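Local coordinates for protein induced by osmotic stress (Scheffersomyces stipitis, PDB 5YWN) that probably reduces haloketones and related carbonyl compounds with NADPH, as a member of the dihydroflavonol-4-reductase subfamily, and is captured here with bound NADP+, at residues S4-G9 / E66-H71; Q16-L21 / I76-A81; L23-K28 / A244-F249. The protein carries 1 engineered substitution. All blocks are in the same frame, centred on the assembly; numbering follows the deposited sequence.

Interaction 1 of 3, residues S4-G9 / E66-H71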
loop_
_atom_site.group_PDB
_atom_site.type_symbol
_atom_site.label_atom_id
_atom_site.label_comp_id
_atom_site.label_asym_id
_atom_site.label_seq_id
_atom_site.Cartn_x
_atom_site.Cartn_y
_atom_site.Cartn_z
ATOM N N SER A 4 11.619 -0.078 18.364
ATOM C CA SER A 4 11.558 -0.983 17.252
ATOM C C SER A 4 10.174 -1.061 16.589
ATOM O O SER A 4 9.186 -1.154 17.233
ATOM C CB SER A 4 12.000 -2.379 17.662
ATOM O OG SER A 4 13.350 -2.485 17.629
ATOM N N VAL A 5 10.166 -1.052 15.282
ATOM C CA VAL A 5 8.966 -1.191 14.513
ATOM C C VAL A 5 8.921 -2.515 13.752
ATOM O O VAL A 5 9.805 -2.833 13.067
ATOM C CB VAL A 5 8.786 -0.006 13.548
ATOM C CG1 VAL A 5 7.569 -0.178 12.694
ATOM C CG2 VAL A 5 8.811 1.319 14.252
ATOM N N PHE A 6 7.845 -3.253 13.891
ATOM C CA PHE A 6 7.647 -4.467 13.128
ATOM C C PHE A 6 6.856 -4.204 11.841
ATOM O O PHE A 6 5.837 -3.558 11.882
ATOM C CB PHE A 6 6.973 -5.536 13.952
ATOM C CG PHE A 6 7.115 -6.896 13.397
ATOM C CD1 PHE A 6 6.469 -7.260 12.261
ATOM C CD2 PHE A 6 7.936 -7.808 13.997
ATOM C CE1 PHE A 6 6.617 -8.512 11.758
ATOM C CE2 PHE A 6 8.111 -9.047 13.493
ATOM C CZ PHE A 6 7.445 -9.410 12.377
ATOM N N VAL A 7 7.361 -4.673 10.723
ATOM C CA VAL A 7 6.695 -4.517 9.444
ATOM C C VAL A 7 6.485 -5.856 8.746
ATOM O O VAL A 7 7.407 -6.455 8.299
ATOM C CB VAL A 7 7.464 -3.574 8.508
ATOM C CG1 VAL A 7 6.770 -3.432 7.184
ATOM C CG2 VAL A 7 7.764 -2.237 9.129
ATOM N N SER A 8 5.250 -6.289 8.641
ATOM C CA SER A 8 4.925 -7.482 7.908
ATOM C C SER A 8 5.084 -7.298 6.391
ATOM O O SER A 8 4.920 -6.247 5.912
ATOM C CB SER A 8 3.546 -7.996 8.267
ATOM O OG SER A 8 2.542 -7.242 7.726
ATOM N N GLY A 9 5.398 -8.354 5.685
ATOM C CA GLY A 9 5.655 -8.264 4.267
ATOM C C GLY A 9 6.712 -7.269 3.845
ATOM O O GLY A 9 6.474 -6.434 3.058
ATOM N N GLU A 66 6.177 -16.665 17.379
ATOM C CA GLU A 66 7.576 -16.818 17.610
ATOM C C GLU A 66 8.337 -15.553 17.285
ATOM O O GLU A 66 9.137 -15.140 18.033
ATOM C CB GLU A 66 8.110 -18.015 16.882
ATOM C CG GLU A 66 7.919 -19.305 17.631
ATOM C CD GLU A 66 8.716 -19.388 18.934
ATOM O OE1 GLU A 66 8.174 -19.738 19.979
ATOM O OE2 GLU A 66 9.890 -19.083 18.910
ATOM N N ALA A 67 8.031 -14.931 16.171
ATOM C CA ALA A 67 8.714 -13.742 15.754
ATOM C C ALA A 67 8.527 -12.639 16.752
ATOM O O ALA A 67 9.447 -11.989 17.092
ATOM C CB ALA A 67 8.221 -13.316 14.405
ATOM N N LEU A 68 7.324 -12.470 17.245
ATOM C CA LEU A 68 7.074 -11.508 18.281
ATOM C C LEU A 68 7.810 -11.822 19.584
ATOM O O LEU A 68 8.399 -10.978 20.146
ATOM C CB LEU A 68 5.599 -11.336 18.485
ATOM C CG LEU A 68 4.938 -10.698 17.292
ATOM C CD1 LEU A 68 3.454 -10.826 17.325
ATOM C CD2 LEU A 68 5.396 -9.278 17.036
ATOM N N LYS A 69 7.825 -13.064 19.996
ATOM C CA LYS A 69 8.490 -13.449 21.220
ATOM C C LYS A 69 9.961 -13.129 21.132
ATOM O O LYS A 69 10.531 -12.757 22.068
ATOM C CB LYS A 69 8.322 -14.930 21.512
ATOM C CG LYS A 69 6.999 -15.373 22.079
ATOM C CD LYS A 69 7.120 -16.751 22.696
ATOM C CE LYS A 69 6.675 -17.842 21.788
ATOM N NZ LYS A 69 7.620 -19.002 21.610
ATOM N N LYS A 70 10.538 -13.282 19.967
ATOM C CA LYS A 70 11.920 -12.969 19.704
ATOM C C LYS A 70 12.268 -11.476 19.759
ATOM O O LYS A 70 13.385 -11.142 19.874
ATOM C CB LYS A 70 12.372 -13.565 18.383
ATOM C CG LYS A 70 12.491 -15.073 18.371
ATOM C CD LYS A 70 12.865 -15.625 17.007
ATOM C CE LYS A 70 14.328 -15.389 16.664
ATOM N NZ LYS A 70 14.734 -15.787 15.291
ATOM N N HIS A 71 11.282 -10.610 19.633
ATOM C CA HIS A 71 11.540 -9.199 19.539
ATOM C C HIS A 71 10.704 -8.379 20.496
ATOM O O HIS A 71 9.867 -7.641 20.146
ATOM C CB HIS A 71 11.384 -8.727 18.120
ATOM C CG HIS A 71 12.318 -9.375 17.167
ATOM N ND1 HIS A 71 13.569 -8.898 16.921
ATOM C CD2 HIS A 71 12.175 -10.460 16.389
ATOM C CE1 HIS A 71 14.157 -9.652 16.027
ATOM N NE2 HIS A 71 13.336 -10.613 15.695
#

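Interaction 2 of 3, residues Q16-L21 / I76-A81. With NAP (NADP nicotinamide-adenine-dinucleotide phosphate), chain B.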
loop_
_atom_site.group_PDB
_atom_site.type_symbol
_atom_site.label_atom_id
_atom_site.label_comp_id
_atom_site.label_asym_id
_atom_site.label_seq_id
_atom_site.Cartn_x
_atom_site.Cartn_y
_atom_site.Cartn_z
ATOM N N GLN A 16 8.885 -1.453 1.739
ATOM C CA GLN A 16 10.241 -0.950 1.628
ATOM C C GLN A 16 10.373 0.562 1.787
ATOM O O GLN A 16 11.262 0.990 2.362
ATOM C CB GLN A 16 10.945 -1.456 0.384
ATOM C CG GLN A 16 11.303 -2.919 0.447
ATOM C CD GLN A 16 12.307 -3.369 -0.575
ATOM O OE1 GLN A 16 13.378 -2.861 -0.648
ATOM N NE2 GLN A 16 11.945 -4.354 -1.343
ATOM N N GLN A 17 9.470 1.327 1.213
ATOM C CA GLN A 17 9.417 2.735 1.419
ATOM C C GLN A 17 9.087 3.094 2.862
ATOM O O GLN A 17 9.648 3.952 3.383
ATOM C CB GLN A 17 8.476 3.415 0.434
ATOM C CG GLN A 17 9.017 3.569 -0.981
ATOM C CD GLN A 17 10.016 4.711 -1.142
ATOM O OE1 GLN A 17 10.576 5.152 -0.236
ATOM N NE2 GLN A 17 10.200 5.140 -2.313
ATOM N N ILE A 18 8.180 2.373 3.470
ATOM C CA ILE A 18 7.887 2.550 4.853
ATOM C C ILE A 18 9.152 2.279 5.677
ATOM O O ILE A 18 9.471 3.034 6.496
ATOM C CB ILE A 18 6.746 1.609 5.293
ATOM C CG1 ILE A 18 5.406 2.091 4.740
ATOM C CG2 ILE A 18 6.672 1.449 6.805
ATOM C CD1 ILE A 18 4.266 1.174 5.010
ATOM N N ILE A 19 9.840 1.198 5.392
ATOM C CA ILE A 19 11.018 0.826 6.110
ATOM C C ILE A 19 12.112 1.885 5.974
ATOM O O ILE A 19 12.629 2.289 6.912
ATOM C CB ILE A 19 11.522 -0.568 5.679
ATOM C CG1 ILE A 19 10.547 -1.670 6.118
ATOM C CG2 ILE A 19 12.925 -0.839 6.192
ATOM C CD1 ILE A 19 10.729 -2.989 5.477
ATOM N N ALA A 20 12.355 2.361 4.771
ATOM C CA ALA A 20 13.344 3.390 4.539
ATOM C C ALA A 20 13.008 4.662 5.286
ATOM O O ALA A 20 13.866 5.262 5.823
ATOM C CB ALA A 20 13.507 3.668 3.078
ATOM N N LEU A 21 11.755 5.052 5.304
ATOM C CA LEU A 21 11.370 6.172 6.073
ATOM C C LEU A 21 11.521 5.966 7.567
ATOM O O LEU A 21 12.050 6.773 8.218
ATOM C CB LEU A 21 9.962 6.584 5.759
ATOM C CG LEU A 21 9.391 7.697 6.630
ATOM C CD1 LEU A 21 10.179 8.957 6.482
ATOM C CD2 LEU A 21 7.920 7.953 6.386
ATOM N N ILE A 76 5.606 -1.200 18.039
ATOM C CA ILE A 76 4.766 -0.825 16.910
ATOM C C ILE A 76 4.669 -1.953 15.877
ATOM O O ILE A 76 5.645 -2.537 15.541
ATOM C CB ILE A 76 5.295 0.442 16.199
ATOM C CG1 ILE A 76 5.669 1.518 17.198
ATOM C CG2 ILE A 76 4.341 0.930 15.143
ATOM C CD1 ILE A 76 4.506 2.244 17.793
ATOM N N PHE A 77 3.474 -2.243 15.398
ATOM C CA PHE A 77 3.288 -3.234 14.356
ATOM C C PHE A 77 2.592 -2.636 13.151
ATOM O O PHE A 77 1.509 -2.188 13.255
ATOM C CB PHE A 77 2.538 -4.444 14.866
ATOM C CG PHE A 77 2.643 -5.666 13.999
ATOM C CD1 PHE A 77 2.034 -5.729 12.784
ATOM C CD2 PHE A 77 3.369 -6.757 14.417
ATOM C CE1 PHE A 77 2.134 -6.852 12.005
ATOM C CE2 PHE A 77 3.497 -7.875 13.638
ATOM C CZ PHE A 77 2.869 -7.927 12.436
ATOM N N LEU A 78 3.237 -2.675 12.016
ATOM C CA LEU A 78 2.616 -2.311 10.775
ATOM C C LEU A 78 2.357 -3.557 9.924
ATOM O O LEU A 78 3.260 -4.162 9.398
ATOM C CB LEU A 78 3.452 -1.300 10.073
ATOM C CG LEU A 78 4.097 -0.218 10.927
ATOM C CD1 LEU A 78 5.025 0.666 10.168
ATOM C CD2 LEU A 78 3.060 0.610 11.607
ATOM N N HIS A 79 1.099 -3.918 9.825
ATOM C CA HIS A 79 0.665 -5.034 9.033
ATOM C C HIS A 79 0.339 -4.625 7.597
ATOM O O HIS A 79 -0.696 -4.096 7.314
ATOM C CB HIS A 79 -0.530 -5.688 9.688
ATOM C CG HIS A 79 -1.003 -6.922 8.994
ATOM N ND1 HIS A 79 -0.155 -7.812 8.408
ATOM C CD2 HIS A 79 -2.241 -7.413 8.802
ATOM C CE1 HIS A 79 -0.846 -8.798 7.892
ATOM N NE2 HIS A 79 -2.113 -8.581 8.124
ATOM N N THR A 80 1.277 -4.859 6.721
ATOM C CA THR A 80 1.152 -4.479 5.329
ATOM C C THR A 80 1.018 -5.628 4.316
ATOM O O THR A 80 0.545 -5.438 3.255
ATOM C CB THR A 80 2.323 -3.578 4.880
ATOM O OG1 THR A 80 3.455 -4.364 4.632
ATOM C CG2 THR A 80 2.680 -2.534 5.895
ATOM N N ALA A 81 1.463 -6.796 4.690
ATOM C CA ALA A 81 1.388 -7.922 3.823
ATOM C C ALA A 81 -0.035 -8.347 3.500
ATOM O O ALA A 81 -0.830 -8.502 4.341
ATOM C CB ALA A 81 2.172 -9.078 4.387
HETATM P PA NAP B . 3.196 -5.944 -3.348
HETATM O O1A NAP B . 4.298 -5.026 -3.818
HETATM O O2A NAP B . 2.932 -7.240 -4.077
HETATM O O5B NAP B . 3.452 -6.283 -1.795
HETATM C C5B NAP B . 2.866 -7.439 -1.201
HETATM C C4B NAP B . 3.852 -8.073 -0.226
HETATM O O4B NAP B . 3.148 -8.865 0.736
HETATM C C3B NAP B . 4.842 -8.978 -0.942
HETATM O O3B NAP B . 6.181 -8.508 -0.762
HETATM C C2B NAP B . 4.672 -10.358 -0.336
HETATM O O2B NAP B . 5.892 -10.807 0.247
HETATM C C1B NAP B . 3.586 -10.227 0.721
HETATM N N9A NAP B . 2.448 -11.124 0.396
HETATM C C8A NAP B . 1.644 -11.013 -0.680
HETATM N N7A NAP B . 0.704 -11.994 -0.677
HETATM C C5A NAP B . 0.901 -12.751 0.417
HETATM C C6A NAP B . 0.266 -13.944 1.023
HETATM N N6A NAP B . -0.801 -14.542 0.439
HETATM N N1A NAP B . 0.789 -14.417 2.176
HETATM C C2A NAP B . 1.849 -13.839 2.773
HETATM N N3A NAP B . 2.469 -12.755 2.273
HETATM C C4A NAP B . 2.053 -12.174 1.122
HETATM O O3 NAP B . 1.824 -5.102 -3.303
HETATM P PN NAP B . 1.842 -3.529 -2.963
HETATM O O1N NAP B . 1.305 -2.781 -4.158
HETATM O O2N NAP B . 3.202 -3.181 -2.405
HETATM O O5D NAP B . 0.765 -3.414 -1.771
HETATM C C5D NAP B . 1.195 -3.263 -0.419
HETATM C C4D NAP B . -0.014 -3.233 0.508
HETATM O O4D NAP B . -0.687 -1.974 0.401
HETATM C C3D NAP B . -1.015 -4.326 0.167
HETATM O O3D NAP B . -1.146 -5.250 1.251
HETATM C C2D NAP B . -2.332 -3.628 -0.105
HETATM O O2D NAP B . -3.350 -4.100 0.784
HETATM C C1D NAP B . -2.078 -2.143 0.107
HETATM N N1N NAP B . -2.443 -1.392 -1.098
HETATM C C2N NAP B . -1.519 -1.157 -2.039
HETATM C C3N NAP B . -1.845 -0.448 -3.190
HETATM C C7N NAP B . -0.804 -0.189 -4.239
HETATM O O7N NAP B . -1.150 0.207 -5.339
HETATM N N7N NAP B . 0.477 -0.400 -3.939
HETATM C C4N NAP B . -3.140 0.018 -3.359
HETATM C C5N NAP B . -4.079 -0.238 -2.371
HETATM C C6N NAP B . -3.701 -0.952 -1.240
HETATM P P2B NAP B . 6.951 -11.652 -0.624
HETATM O O1X NAP B . 7.689 -12.478 0.403
HETATM O O2X NAP B . 6.089 -12.454 -1.568
HETATM O O3X NAP B . 7.794 -10.595 -1.296
#

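Interaction 3 of 3, residues L23-K28 / A244-F249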
loop_
_atom_site.group_PDB
_atom_site.type_symbol
_atom_site.label_atom_id
_atom_site.label_comp_id
_atom_site.label_asym_id
_atom_site.label_seq_id
_atom_site.Cartn_x
_atom_site.Cartn_y
_atom_site.Cartn_z
ATOM N N LEU A 23 13.451 3.899 9.219
ATOM C CA LEU A 23 14.842 3.851 9.508
ATOM C C LEU A 23 15.464 5.247 9.523
ATOM O O LEU A 23 16.256 5.522 10.330
ATOM C CB LEU A 23 15.558 2.959 8.539
ATOM C CG LEU A 23 15.331 1.457 8.724
ATOM C CD1 LEU A 23 16.023 0.647 7.686
ATOM C CD2 LEU A 23 15.735 0.972 10.077
ATOM N N SER A 24 15.047 6.106 8.628
ATOM C CA SER A 24 15.559 7.446 8.548
ATOM C C SER A 24 15.264 8.288 9.773
ATOM O O SER A 24 15.995 9.146 10.113
ATOM C CB SER A 24 15.117 8.133 7.272
ATOM O OG SER A 24 13.887 8.722 7.399
ATOM N N LYS A 25 14.172 8.005 10.425
ATOM C CA LYS A 25 13.789 8.704 11.620
ATOM C C LYS A 25 14.394 8.125 12.923
ATOM O O LYS A 25 14.115 8.577 13.987
ATOM C CB LYS A 25 12.277 8.807 11.707
ATOM C CG LYS A 25 11.625 9.523 10.549
ATOM C CD LYS A 25 11.634 11.011 10.694
ATOM C CE LYS A 25 11.222 11.694 9.413
ATOM N NZ LYS A 25 11.373 13.162 9.452
ATOM N N GLY A 26 15.244 7.143 12.793
ATOM C CA GLY A 26 15.881 6.543 13.921
ATOM C C GLY A 26 15.292 5.331 14.613
ATOM O O GLY A 26 15.860 4.829 15.532
ATOM N N TYR A 27 14.176 4.843 14.133
ATOM C CA TYR A 27 13.644 3.577 14.576
ATOM C C TYR A 27 14.473 2.428 14.084
ATOM O O TYR A 27 15.116 2.505 13.109
ATOM C CB TYR A 27 12.214 3.409 14.067
ATOM C CG TYR A 27 11.265 4.418 14.589
ATOM C CD1 TYR A 27 10.633 4.236 15.778
ATOM C CD2 TYR A 27 10.998 5.533 13.895
ATOM C CE1 TYR A 27 9.777 5.166 16.285
ATOM C CE2 TYR A 27 10.147 6.461 14.386
ATOM C CZ TYR A 27 9.536 6.259 15.588
ATOM O OH TYR A 27 8.700 7.150 16.063
ATOM N N LYS A 28 14.445 1.353 14.810
ATOM C CA LYS A 28 14.816 0.090 14.312
ATOM C C LYS A 28 13.618 -0.606 13.674
ATOM O O LYS A 28 12.519 -0.305 13.967
ATOM C CB LYS A 28 15.437 -0.751 15.392
ATOM C CG LYS A 28 16.895 -0.500 15.621
ATOM C CD LYS A 28 17.355 -1.370 16.746
ATOM C CE LYS A 28 18.828 -1.321 17.000
ATOM N NZ LYS A 28 19.155 -0.519 18.188
ATOM N N ALA A 244 2.175 8.624 5.771
ATOM C CA ALA A 244 0.905 8.359 6.412
ATOM C C ALA A 244 0.969 7.228 7.428
ATOM O O ALA A 244 0.388 7.316 8.450
ATOM C CB ALA A 244 -0.203 8.134 5.422
ATOM N N HIS A 245 1.718 6.209 7.114
ATOM C CA HIS A 245 1.933 5.144 8.064
ATOM C C HIS A 245 2.657 5.669 9.316
ATOM O O HIS A 245 2.281 5.366 10.378
ATOM C CB HIS A 245 2.623 3.948 7.428
ATOM C CG HIS A 245 1.718 3.057 6.637
ATOM N ND1 HIS A 245 1.223 3.399 5.412
ATOM C CD2 HIS A 245 1.191 1.854 6.921
ATOM C CE1 HIS A 245 0.462 2.435 4.965
ATOM N NE2 HIS A 245 0.435 1.481 5.857
ATOM N N LEU A 246 3.643 6.519 9.127
ATOM C CA LEU A 246 4.331 7.127 10.224
ATOM C C LEU A 246 3.423 7.963 11.087
ATOM O O LEU A 246 3.374 7.768 12.252
ATOM C CB LEU A 246 5.458 7.982 9.738
ATOM C CG LEU A 246 6.367 8.542 10.783
ATOM C CD1 LEU A 246 7.162 7.422 11.379
ATOM C CD2 LEU A 246 7.277 9.584 10.188
ATOM N N ALA A 247 2.635 8.798 10.464
ATOM C CA ALA A 247 1.650 9.585 11.143
ATOM C C ALA A 247 0.686 8.661 11.882
ATOM O O ALA A 247 0.307 8.928 12.967
ATOM C CB ALA A 247 0.861 10.403 10.159
ATOM N N ALA A 248 0.352 7.566 11.269
ATOM C CA ALA A 248 -0.660 6.673 11.761
ATOM C C ALA A 248 -0.331 6.082 13.114
ATOM O O ALA A 248 -1.205 5.753 13.821
ATOM C CB ALA A 248 -0.972 5.582 10.774
ATOM N N PHE A 249 0.952 5.876 13.372
ATOM C CA PHE A 249 1.405 5.462 14.676
ATOM C C PHE A 249 1.985 6.509 15.626
ATOM O O PHE A 249 1.988 6.307 16.791
ATOM C CB PHE A 249 2.239 4.194 14.612
ATOM C CG PHE A 249 3.677 4.370 14.192
ATOM C CD1 PHE A 249 4.645 4.691 15.094
ATOM C CD2 PHE A 249 4.066 4.100 12.923
ATOM C CE1 PHE A 249 5.948 4.805 14.698
ATOM C CE2 PHE A 249 5.365 4.170 12.540
ATOM C CZ PHE A 249 6.308 4.522 13.419
#

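Interaction 1 of 3, residues S4-G9 / E66-H71
F6 of strand 4-7 points its ring at the short helix 65-70 and meets A67 and L68 there, a wholly apolar and buried contact that covers 122 Å² in all. The CB of F6 directs the side chain to the helix but stays clear of it, 5.1 Å from L68 CD2. With CG nearly anti to the backbone N (chi1 -162°), the ring stands out from the strand, and its two flanks then meet different parts of the protein. On the CD2-CE2 flank, F6 CD2 lies 4.2 Å from L68 CD2, a methyl that comes in obliquely, and further out F6 CE2 reaches A67 CB, also oblique to the ring, at 4.4 Å. The tip, F6 CZ, is still near the same A67 CB, at 4.5 Å. On the other flank, CD1 packs on F77 of strand 74-79, whose ring plane is almost parallel to that of F6. The setting is the Rossmann fold: helix 65-70 lies on the crossover between strands 50-54 and 74-79 and covers strand 4-7 on the face away from helix 13-24. The backbone of F6 is meanwhile paired with I76 and L78 in the parallel sheet. CD2 is the L68 methyl that meets the phenylalanine ring, and the leucine side chain also packs on S109, I110 and V113 of helix 91-113. Beyond the last turn of helix 65-70, H71 approaches F6 without touching it. Its imidazole is held by hydrogen bonds at both nitrogens, ND1 to E73 and NE2 to E53, and the carbonyl oxygen of A67 lies in the ring plane at its edge, 3.2 Å from H71 CD2.

Interaction 2 of 3, residues Q16-L21 / I76-A81
L78 and T80 of strand 74-79 and the loop after it receive a single side chain from helix 13-24, that of I18, so the contact is small and entirely buried. At the start of the second segment, I76 faces F249 of helix 238-250 and V5 of strand 4-7 instead of the first segment. L78 makes the nearest approach: its CD1 lies 3.8 Å from I18 CG2, the two side chains crossing at a slant. This branch of I18 can reach the sheet because CG2 stands anti to its own backbone N, while CG1 carries CD1 further along toward the loop. H79 turns the other way, its ring fixed at both nitrogens, ND1 by S8 and NE2 by T103. In T80 the two branches have separate tasks. The methyl CG2 meets I18 CD1 tip to tip at 4.1 Å, whereas OG1 is hydrogen-bonded to the carbonyl oxygen of S8. With the side chain thus engaged, the backbone serves the cofactor: T80 O accepts a hydrogen bond of 2.6 Å from O3D of the nicotinamide ribose. A81, whose N is bonded to S8 OG, places its CB 3.8 Å from O4B of the adenosine ribose. I18 therefore packs directly behind a residue that grips NADP+. The GxxGxxA motif that begins at G9 runs into the first turn of helix 13-24, and the packing of this helix against the adjacent strands 4-7 and 74-79 of the parallel sheet, with the dinucleotide lying across their C-terminal ends, is the hallmark of the Rossmann nucleotide-binding fold.

Interaction 3 of 3, residues L23-K28 / A244-F249
Y27 and F249 meet in a T-shaped stack that joins the turn after helix 13-24 to helix 238-250, two elements on the same face of the Rossmann sheet. The edge of F249 is directed at a face of Y27, the ring centroids 5.6 Å apart and the planes at 77°. The two side chains come from opposite directions, and F249 CE1 sits 4.0 Å from Y27 CZ. F249 can reach across because its CG lies between the backbone N and the carbonyl carbon (chi1 80°). On the inner side this pair is backed by V5, which touches both rings, and by V121, which packs on F249. L246, one turn earlier in its helix, adds a methyl to the tyrosine, CD1 standing 4.3 Å from Y27 CE2.

The outer side is looser. Only the aliphatic part of the exposed K25 takes part there, its CG 4.4 Å from L246 CD2. The adjoining G26 ends helix 13-24 in a Schellman motif, with positive phi (92°) and its N bonded back to L23 O, and this turn brings Y27 round to face the second helix. The tyrosine hydroxyl has its polar partner in E250, to whose OE1 it is hydrogen-bonded, while the same OH lies 3.9 Å from F249 CE1.

Overall arrangement
Strand 4-7 ties the three contacts together. Interaction 1 lies on one face of the sheet and interactions 2 and 3 on the other. The centres of interactions 2 and 3 are about 8 Å apart; that of interaction 1 is about 11 Å from interaction 2 and about 15 Å from interaction 3. F6 O to L78 N, at 2.7 Å, links interactions 1 and 2 through the backbone. Interactions 2 and 3 share helix 13-24 and run together where I18 CD1 comes 3.6 Å from H245 CG. V5 CG2 reaches interaction 3, 3.8 Å from Y27 CD1. NADP+ touches interaction 2 directly; the side chain of F6 is about 11 Å from it, and that of F249 about 10 Å from that of T80.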